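PDB 7COI: carbonic anhydrase from Neosartorya fumigata, which probably catalyses the reversible hydration of carbon dioxide to hydrogencarbonate and a proton, as a zinc-dependent carbonic anhydrase of the beta class. Local coordinates for residues I114-C119 with V171-T176. Numbering follows the deposited sequence.
Sequences ILWIGC and VICGHT. With ZN (zinc ion), chain F.
W116 lays its six-membered ring across the neighbouring strand, where C173 CB sits under one face, 3.3 Å from CZ2, in a CH-pi contact. The two residues belong to adjacent parallel strands, 114-119 and 169-175, in the central sheet of the beta-carbonic anhydrase fold. The indole reaches C173 because CG stands anti to the backbone N (chi1 176°) and chi2 of -85° turns the broad ring over the next strand. The small cysteine fits close beneath it, and its SG approaches obliquely, 3.5 Å from W116 CH2. Branched V171 packs alongside, one methyl for each neighbour: CG1 lies 3.9 Å from W116 CE3 and CG2 rests against I114 CG2; F81 of a second subunit packs on V171. On the opposite face, I117 and I172 stand side by side, their branched, apolar side chains suited to a buried strand face; helix 152-164 covers I117 and also packs on L115. G118, with no side chain, lets the indole NE1 of W116 lie close to its backbone.

Between the faces, three nearly straight backbone bonds join the strands: V171 N to L115 O, I117 N to V171 O and C173 N to I117 O. Beyond them the ladder opens, and a water takes the N-H of C119 at 2.9 Å and donates to C173 O at 2.7 Å. Past this water the strands end in two zinc ligands, a cysteine sulfur and an imidazole nitrogen, both common donors to zinc; C178 is another ligand. C119 CB lies 3.5 Å from H175 CD2, and the zinc ion joins the two side chains, 2.3 Å from C119 SG and 2.1 Å from H175 NE2.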
loop_
_atom_site.group_PDB
_atom_site.type_symbol
_atom_site.label_atom_id
_atom_site.label_comp_id
_atom_site.label_asym_id
_atom_site.label_seq_id
_atom_site.Cartn_x
_atom_site.Cartn_y
_atom_site.Cartn_z
ATOM N N ILE A 114 -12.646 -21.124 9.601
ATOM C CA ILE A 114 -11.181 -20.912 9.659
ATOM C C ILE A 114 -10.793 -19.865 8.604
ATOM O O ILE A 114 -11.202 -20.025 7.421
ATOM C CB ILE A 114 -10.390 -22.214 9.459
ATOM C CG1 ILE A 114 -10.758 -23.263 10.539
ATOM C CG2 ILE A 114 -8.891 -21.917 9.452
ATOM C CD1 ILE A 114 -10.197 -24.624 10.305
ATOM N N LEU A 115 -10.044 -18.855 9.040
ATOM C CA LEU A 115 -9.223 -17.990 8.161
ATOM C C LEU A 115 -7.798 -18.502 8.250
ATOM O O LEU A 115 -7.238 -18.554 9.364
ATOM C CB LEU A 115 -9.314 -16.505 8.567
ATOM C CG LEU A 115 -8.220 -15.598 7.955
ATOM C CD1 LEU A 115 -8.315 -15.592 6.430
ATOM C CD2 LEU A 115 -8.331 -14.184 8.482
ATOM N N TRP A 116 -7.205 -18.830 7.103
ATOM C CA TRP A 116 -5.801 -19.265 6.991
ATOM C C TRP A 116 -5.004 -18.144 6.337
ATOM O O TRP A 116 -5.396 -17.699 5.264
ATOM C CB TRP A 116 -5.745 -20.516 6.133
ATOM C CG TRP A 116 -4.393 -21.064 5.834
ATOM C CD1 TRP A 116 -3.546 -20.683 4.829
ATOM C CD2 TRP A 116 -3.750 -22.145 6.509
ATOM N NE1 TRP A 116 -2.440 -21.479 4.818
ATOM C CE2 TRP A 116 -2.537 -22.397 5.835
ATOM C CE3 TRP A 116 -4.111 -22.966 7.583
ATOM C CZ2 TRP A 116 -1.676 -23.406 6.207
ATOM C CZ3 TRP A 116 -3.238 -23.958 7.961
ATOM C CH2 TRP A 116 -2.048 -24.179 7.277
ATOM N N ILE A 117 -3.948 -17.696 6.998
ATOM C CA ILE A 117 -2.945 -16.776 6.413
ATOM C C ILE A 117 -1.655 -17.583 6.328
ATOM O O ILE A 117 -1.099 -17.977 7.385
ATOM C CB ILE A 117 -2.793 -15.473 7.208
ATOM C CG1 ILE A 117 -4.124 -14.733 7.339
ATOM C CG2 ILE A 117 -1.713 -14.633 6.538
ATOM C CD1 ILE A 117 -4.160 -13.616 8.345
ATOM N N GLY A 118 -1.245 -17.908 5.114
ATOM C CA GLY A 118 -0.011 -18.662 4.905
ATOM C C GLY A 118 0.824 -18.143 3.747
ATOM O O GLY A 118 0.539 -17.073 3.169
ATOM N N CYS A 119 1.870 -18.888 3.444
ATOM C CA CYS A 119 2.818 -18.515 2.389
ATOM C C CYS A 119 2.252 -18.958 1.032
ATOM O O CYS A 119 1.581 -20.009 0.962
ATOM C CB CYS A 119 4.215 -19.075 2.644
ATOM S SG CYS A 119 5.349 -18.397 1.478
ATOM N N VAL A 171 -5.647 -18.637 11.678
ATOM C CA VAL A 171 -4.400 -19.400 11.716
ATOM C C VAL A 171 -3.378 -18.650 10.868
ATOM O O VAL A 171 -3.683 -18.366 9.704
ATOM C CB VAL A 171 -4.634 -20.820 11.172
ATOM C CG1 VAL A 171 -3.345 -21.605 11.117
ATOM C CG2 VAL A 171 -5.722 -21.551 11.940
ATOM N N ILE A 172 -2.225 -18.352 11.424
ATOM C CA ILE A 172 -1.049 -17.911 10.649
ATOM C C ILE A 172 -0.133 -19.109 10.596
ATOM O O ILE A 172 0.296 -19.599 11.662
ATOM C CB ILE A 172 -0.370 -16.650 11.216
ATOM C CG1 ILE A 172 -1.337 -15.475 11.267
ATOM C CG2 ILE A 172 0.867 -16.321 10.391
ATOM C CD1 ILE A 172 -0.735 -14.222 11.893
ATOM N N CYS A 173 0.176 -19.551 9.385
ATOM C CA CYS A 173 1.020 -20.728 9.145
ATOM C C CYS A 173 2.258 -20.287 8.389
ATOM O O CYS A 173 2.140 -19.885 7.231
ATOM C CB CYS A 173 0.231 -21.805 8.409
ATOM S SG CYS A 173 1.196 -23.320 8.210
ATOM N N GLY A 174 3.408 -20.370 9.059
ATOM C CA GLY A 174 4.730 -20.303 8.413
ATOM C C GLY A 174 5.191 -21.686 8.009
ATOM O O GLY A 174 4.462 -22.671 8.239
ATOM N N HIS A 175 6.351 -21.803 7.369
ATOM C CA HIS A 175 6.767 -23.150 6.907
ATOM C C HIS A 175 8.288 -23.201 6.875
ATOM O O HIS A 175 8.964 -22.152 6.860
ATOM C CB HIS A 175 6.072 -23.572 5.602
ATOM C CG HIS A 175 6.564 -22.740 4.481
ATOM N ND1 HIS A 175 7.500 -23.228 3.575
ATOM C CD2 HIS A 175 6.328 -21.448 4.166
ATOM C CE1 HIS A 175 7.819 -22.292 2.724
ATOM N NE2 HIS A 175 7.091 -21.229 3.062
ATOM N N THR A 176 8.804 -24.419 6.931
ATOM C CA THR A 176 10.245 -24.694 6.788
ATOM C C THR A 176 10.624 -24.450 5.328
ATOM O O THR A 176 9.760 -24.646 4.415
ATOM C CB THR A 176 10.572 -26.108 7.298
ATOM O OG1 THR A 176 9.948 -27.060 6.435
ATOM C CG2 THR A 176 10.119 -26.313 8.720
HETATM ZN ZN ZN F . 7.393 -19.310 2.164
HETATM O O HOH W 1 2.728 -21.203 4.901
#